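Local coordinates for tail fiber protein (Acinetobacter phage AM24, PDB 5W5P), which probably acts as the phage's trimeric tailspike, recognising and perhaps degrading the capsular polysaccharide of its Acinetobacter baumannii host, at residues N336-N341 with I370-G375; R457-S462 with T596-S601. One frame throughout, in Å; residues are numbered along the deposited sequence.

Both contacts pair strands, but in different parts of an elongated chain. After a small antiparallel sheet near the N terminus, the chain winds through successive coils of parallel strands. Contact 1 lies late in this region and closes a loop of 28 residues, joining strand 331-339 to strand 365-375 of the next coil. The chain then passes into the C-terminal antiparallel sheets. There contact 2 closes a much longer loop of 133 residues, bringing strand 598-608 back beside strand 451-461. The two loops follow in series and neither nest nor cross. The centres of contact 1 and contact 2 are about 56 Å apart, and their nearest atoms about 31 Å apart. Both reach the second subunit.

Contact 1 of 2, residues N336-N341 with I370-G375; sequences NYFEGN and IGNQFG
N336 and N372 lie side by side just before the paired strands. N372 OD1 accepts a hydrogen bond from N336 N at 2.9 Å, with the donor above the carbonyl plane. A weak second bond comes to this oxygen from N336 ND2. N336 ND2 also bonds C311 O, N336 OD1 accepts from N314 N, and N372 ND2 bonds N411 OD1 and F333 O. Such a row of hydrogen-bonded asparagines at one corner of successive coils recalls the asparagine ladder of parallel beta-helices.

F338 and F374 continue the tight packing. Their rings are nearly parallel, with planes at 8°, but they are slid apart and barely overlap. F338 CD2 meets F374 CD1 at 3.6 Å. Each CG is anti to its carbonyl carbon (chi1 -57° in both), which sends both rings the same way. F322 meets the F338 ring edge-to-face.

Behind the two rings the strands run parallel and in register, as in adjacent coils of a beta-helix. F338 N bonds Q373 O at 3.0 Å, and G375 N bonds F338 O at 2.9 Å. The other face carries Y337 and Q373, which pack on V308 of the second subunit.

E339 and G340 are partly exposed, and few side-chain contacts cross there. G340 N still bonds G375 O at 2.8 Å. A water donates to G375 O and accepts from N341 N and, at 2.7 Å, from N341 ND2.

Contact 2 of 2, residues R457-S462 with T596-S601; sequences RKEFLS and TAKVFS
F600 lies across from E459, and R457, two residues before E459 on its strand, also touches the ring. The edge of the F600 ring meets E459 CB, with CD1 3.8 Å from that carbon and the methylene near the ring plane. CG of F600 is anti to the backbone N (chi1 -164°), and this carries the ring over the facing strand. R457 passes the far end of the ring at a slant, and its CB lies 4.0 Å from F600 CZ. Its guanidinium group reaches further, where NH1 bonds N611 O of the second subunit.

E459 and K598 sit on the same face as F600. Their chains cross at an angle and end in a salt bridge, with K598 NZ 3.1 Å from E459 OE2. The lysine approaches on the anti side, out of the carboxylate plane. N507 is a second partner of the same NZ. With CG between the backbone N and the carbonyl carbon (chi1 59°), the extended K598 chain reaches E459. L461 runs beside K598, pointing the same way, with CD2 3.7 Å from K598 CB.

F460, V599 and S601 occupy the opposite face. The edge of the F460 ring meets V599 O in plane. S601 OG bonds V473 O.

The backbones run antiparallel, and F460 N bonds V599 O at 2.9 Å. Near the end, S462 N bonds A597 O at 2.8 Å, almost straight at 177°. On the other side of strand 598-608, A597 and K598 both face K503, forming a classic beta bulge in an antiparallel sheet of the C-terminal region.

Contact 1 of 2, residues N336-N341 with I370-G375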
loop_
_atom_site.group_PDB
_atom_site.type_symbol
_atom_site.label_atom_id
_atom_site.label_comp_id
_atom_site.label_asym_id
_atom_site.label_seq_id
_atom_site.Cartn_x
_atom_site.Cartn_y
_atom_site.Cartn_z
ATOM N N ASN A 336 -4.667 6.947 5.173
ATOM C CA ASN A 336 -5.472 8.103 4.814
ATOM C C ASN A 336 -5.200 9.268 5.762
ATOM O O ASN A 336 -4.721 9.098 6.887
ATOM C CB ASN A 336 -6.958 7.752 4.823
ATOM C CG ASN A 336 -7.347 6.884 3.650
ATOM O OD1 ASN A 336 -7.174 7.275 2.492
ATOM N ND2 ASN A 336 -7.848 5.685 3.939
ATOM N N TYR A 337 -5.509 10.469 5.281
ATOM C CA TYR A 337 -5.323 11.712 6.021
ATOM C C TYR A 337 -6.693 12.363 6.165
ATOM O O TYR A 337 -7.237 12.902 5.193
ATOM C CB TYR A 337 -4.328 12.621 5.293
ATOM C CG TYR A 337 -4.055 13.975 5.927
ATOM C CD1 TYR A 337 -4.965 15.020 5.803
ATOM C CD2 TYR A 337 -2.865 14.223 6.603
ATOM C CE1 TYR A 337 -4.716 16.254 6.360
ATOM C CE2 TYR A 337 -2.604 15.463 7.161
ATOM C CZ TYR A 337 -3.533 16.475 7.034
ATOM O OH TYR A 337 -3.286 17.714 7.584
ATOM N N PHE A 338 -7.253 12.296 7.369
ATOM C CA PHE A 338 -8.509 12.951 7.696
ATOM C C PHE A 338 -8.241 14.129 8.622
ATOM O O PHE A 338 -7.475 14.008 9.584
ATOM C CB PHE A 338 -9.479 11.978 8.363
ATOM C CG PHE A 338 -9.784 10.763 7.543
ATOM C CD1 PHE A 338 -10.713 10.822 6.515
ATOM C CD2 PHE A 338 -9.158 9.553 7.810
ATOM C CE1 PHE A 338 -11.006 9.697 5.759
ATOM C CE2 PHE A 338 -9.447 8.425 7.062
ATOM C CZ PHE A 338 -10.370 8.495 6.034
ATOM N N GLU A 339 -8.874 15.266 8.328
ATOM C CA GLU A 339 -8.658 16.482 9.110
ATOM C C GLU A 339 -9.912 17.342 9.089
ATOM O O GLU A 339 -10.326 17.804 8.021
ATOM C CB GLU A 339 -7.464 17.273 8.569
ATOM C CG GLU A 339 -7.145 18.531 9.363
ATOM C CD GLU A 339 -6.859 18.238 10.825
ATOM O OE1 GLU A 339 -6.139 17.258 11.109
ATOM O OE2 GLU A 339 -7.350 18.991 11.693
ATOM N N GLY A 340 -10.504 17.558 10.265
ATOM C CA GLY A 340 -11.591 18.502 10.452
ATOM C C GLY A 340 -12.778 18.345 9.526
ATOM O O GLY A 340 -13.143 19.289 8.820
ATOM N N ASN A 341 -13.399 17.168 9.528
ATOM C CA ASN A 341 -14.518 16.866 8.644
ATOM C C ASN A 341 -15.827 16.994 9.416
ATOM O O ASN A 341 -16.036 16.283 10.404
ATOM C CB ASN A 341 -14.362 15.465 8.055
ATOM C CG ASN A 341 -13.089 15.317 7.241
ATOM O OD1 ASN A 341 -12.979 15.869 6.147
ATOM N ND2 ASN A 341 -12.119 14.575 7.773
ATOM N N ILE A 370 -4.752 0.547 8.614
ATOM C CA ILE A 370 -3.346 0.709 8.964
ATOM C C ILE A 370 -2.947 2.162 8.738
ATOM O O ILE A 370 -3.107 2.687 7.631
ATOM C CB ILE A 370 -2.440 -0.226 8.145
ATOM C CG1 ILE A 370 -2.900 -1.680 8.294
ATOM C CG2 ILE A 370 -0.987 -0.067 8.573
ATOM C CD1 ILE A 370 -2.207 -2.629 7.363
ATOM N N GLY A 371 -2.443 2.808 9.788
ATOM C CA GLY A 371 -1.741 4.072 9.637
ATOM C C GLY A 371 -2.565 5.263 9.200
ATOM O O GLY A 371 -2.025 6.185 8.584
ATOM N N ASN A 372 -3.857 5.279 9.505
ATOM C CA ASN A 372 -4.693 6.433 9.212
ATOM C C ASN A 372 -4.585 7.465 10.327
ATOM O O ASN A 372 -4.343 7.126 11.489
ATOM C CB ASN A 372 -6.154 6.013 9.040
ATOM C CG ASN A 372 -6.335 4.980 7.952
ATOM O OD1 ASN A 372 -6.430 5.320 6.776
ATOM N ND2 ASN A 372 -6.377 3.709 8.336
ATOM N N GLN A 373 -4.756 8.733 9.968
ATOM C CA GLN A 373 -4.927 9.799 10.947
ATOM C C GLN A 373 -6.370 10.267 10.901
ATOM O O GLN A 373 -6.826 10.787 9.877
ATOM C CB GLN A 373 -3.991 10.978 10.698
ATOM C CG GLN A 373 -4.319 12.180 11.570
ATOM C CD GLN A 373 -3.571 13.434 11.158
ATOM O OE1 GLN A 373 -4.097 14.271 10.419
ATOM N NE2 GLN A 373 -2.348 13.583 11.650
ATOM N N PHE A 374 -7.081 10.077 12.005
ATOM C CA PHE A 374 -8.457 10.541 12.131
ATOM C C PHE A 374 -8.476 11.843 12.932
ATOM O O PHE A 374 -8.824 11.882 14.113
ATOM C CB PHE A 374 -9.317 9.471 12.791
ATOM C CG PHE A 374 -9.320 8.151 12.073
ATOM C CD1 PHE A 374 -10.034 7.984 10.897
ATOM C CD2 PHE A 374 -8.634 7.063 12.596
ATOM C CE1 PHE A 374 -10.051 6.758 10.243
ATOM C CE2 PHE A 374 -8.643 5.832 11.949
ATOM C CZ PHE A 374 -9.352 5.680 10.768
ATOM N N GLY A 375 -8.074 12.922 12.258
ATOM C CA GLY A 375 -8.062 14.236 12.875
ATOM C C GLY A 375 -9.442 14.857 12.914
ATOM O O GLY A 375 -9.956 15.313 11.888
HETATM O O HOH W 1 -12.092 14.333 10.457
#

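Contact 2 of 2, residues R457-S462 with T596-S601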
loop_
_atom_site.group_PDB
_atom_site.type_symbol
_atom_site.label_atom_id
_atom_site.label_comp_id
_atom_site.label_asym_id
_atom_site.label_seq_id
_atom_site.Cartn_x
_atom_site.Cartn_y
_atom_site.Cartn_z
ATOM N N ARG A 457 13.822 -26.413 23.506
ATOM C CA ARG A 457 13.821 -27.863 23.647
ATOM C C ARG A 457 15.221 -28.295 24.056
ATOM O O ARG A 457 16.206 -27.903 23.421
ATOM C CB ARG A 457 13.388 -28.564 22.352
ATOM C CG ARG A 457 11.870 -28.581 22.134
ATOM C CD ARG A 457 11.470 -29.209 20.792
ATOM N NE ARG A 457 12.035 -28.506 19.636
ATOM C CZ ARG A 457 11.485 -28.476 18.421
ATOM N NH1 ARG A 457 10.341 -29.102 18.180
ATOM N NH2 ARG A 457 12.083 -27.817 17.439
ATOM N N LYS A 458 15.306 -29.074 25.134
ATOM C CA LYS A 458 16.577 -29.547 25.660
ATOM C C LYS A 458 16.424 -30.992 26.110
ATOM O O LYS A 458 15.415 -31.363 26.718
ATOM C CB LYS A 458 17.070 -28.680 26.831
ATOM C CG LYS A 458 18.490 -29.005 27.276
ATOM C CD LYS A 458 19.068 -27.939 28.190
ATOM C CE LYS A 458 20.588 -27.937 28.126
ATOM N NZ LYS A 458 21.054 -27.200 26.911
ATOM N N GLU A 459 17.431 -31.801 25.803
ATOM C CA GLU A 459 17.467 -33.198 26.205
ATOM C C GLU A 459 18.293 -33.329 27.481
ATOM O O GLU A 459 19.396 -32.780 27.568
ATOM C CB GLU A 459 18.049 -34.059 25.084
ATOM C CG GLU A 459 18.602 -35.390 25.533
ATOM C CD GLU A 459 19.365 -36.098 24.434
ATOM O OE1 GLU A 459 20.613 -36.057 24.458
ATOM O OE2 GLU A 459 18.720 -36.705 23.554
ATOM N N PHE A 460 17.747 -34.033 28.471
ATOM C CA PHE A 460 18.421 -34.294 29.744
ATOM C C PHE A 460 18.583 -35.805 29.878
ATOM O O PHE A 460 17.705 -36.487 30.413
ATOM C CB PHE A 460 17.639 -33.715 30.934
ATOM C CG PHE A 460 17.515 -32.219 30.912
ATOM C CD1 PHE A 460 18.477 -31.422 31.505
ATOM C CD2 PHE A 460 16.427 -31.611 30.302
ATOM C CE1 PHE A 460 18.364 -30.045 31.483
ATOM C CE2 PHE A 460 16.308 -30.236 30.278
ATOM C CZ PHE A 460 17.276 -29.452 30.867
ATOM N N LEU A 461 19.704 -36.326 29.385
ATOM C CA LEU A 461 19.974 -37.750 29.520
ATOM C C LEU A 461 20.025 -38.137 30.993
ATOM O O LEU A 461 20.552 -37.398 31.829
ATOM C CB LEU A 461 21.287 -38.110 28.824
ATOM C CG LEU A 461 21.231 -38.096 27.292
ATOM C CD1 LEU A 461 22.630 -38.032 26.688
ATOM C CD2 LEU A 461 20.470 -39.305 26.766
ATOM N N SER A 462 19.452 -39.300 31.313
ATOM C CA SER A 462 19.396 -39.729 32.706
ATOM C C SER A 462 20.784 -40.000 33.270
ATOM O O SER A 462 21.023 -39.754 34.456
ATOM C CB SER A 462 18.516 -40.971 32.840
ATOM O OG SER A 462 17.173 -40.672 32.502
ATOM N N THR A 596 13.870 -46.004 30.051
ATOM C CA THR A 596 13.888 -44.576 29.755
ATOM C C THR A 596 15.308 -44.045 29.901
ATOM O O THR A 596 15.923 -44.184 30.965
ATOM C CB THR A 596 12.941 -43.831 30.692
ATOM O OG1 THR A 596 11.608 -44.326 30.520
ATOM C CG2 THR A 596 12.970 -42.339 30.409
ATOM N N ALA A 597 15.832 -43.440 28.836
ATOM C CA ALA A 597 17.208 -42.964 28.827
ATOM C C ALA A 597 17.330 -41.459 29.013
ATOM O O ALA A 597 18.433 -40.977 29.290
ATOM C CB ALA A 597 17.903 -43.365 27.520
ATOM N N LYS A 598 16.242 -40.707 28.879
ATOM C CA LYS A 598 16.350 -39.257 28.936
ATOM C C LYS A 598 14.985 -38.646 29.189
ATOM O O LYS A 598 13.945 -39.269 28.956
ATOM C CB LYS A 598 16.935 -38.684 27.641
ATOM C CG LYS A 598 16.122 -39.028 26.407
ATOM C CD LYS A 598 16.895 -38.711 25.140
ATOM C CE LYS A 598 16.448 -39.580 23.987
ATOM N NZ LYS A 598 17.238 -39.316 22.757
ATOM N N VAL A 599 15.012 -37.405 29.659
ATOM C CA VAL A 599 13.832 -36.557 29.748
ATOM C C VAL A 599 13.997 -35.460 28.705
ATOM O O VAL A 599 14.930 -34.650 28.785
ATOM C CB VAL A 599 13.648 -35.976 31.156
ATOM C CG1 VAL A 599 12.554 -34.918 31.155
ATOM C CG2 VAL A 599 13.324 -37.091 32.136
ATOM N N PHE A 600 13.109 -35.452 27.709
ATOM C CA PHE A 600 13.100 -34.432 26.663
ATOM C C PHE A 600 12.055 -33.385 27.027
ATOM O O PHE A 600 10.854 -33.671 27.038
ATOM C CB PHE A 600 12.804 -35.058 25.302
ATOM C CG PHE A 600 13.138 -34.169 24.140
ATOM C CD1 PHE A 600 14.451 -33.811 23.874
ATOM C CD2 PHE A 600 12.136 -33.689 23.314
ATOM C CE1 PHE A 600 14.756 -32.983 22.796
ATOM C CE2 PHE A 600 12.432 -32.867 22.234
ATOM C CZ PHE A 600 13.742 -32.515 21.975
ATOM N N SER A 601 12.502 -32.174 27.325
ATOM C CA SER A 601 11.636 -31.142 27.876
ATOM C C SER A 601 11.394 -30.054 26.835
ATOM O O SER A 601 12.345 -29.440 26.339
ATOM C CB SER A 601 12.247 -30.552 29.142
ATOM O OG SER A 601 12.319 -31.531 30.168
HETATM O O HOH W 2 15.490 -42.672 32.834
#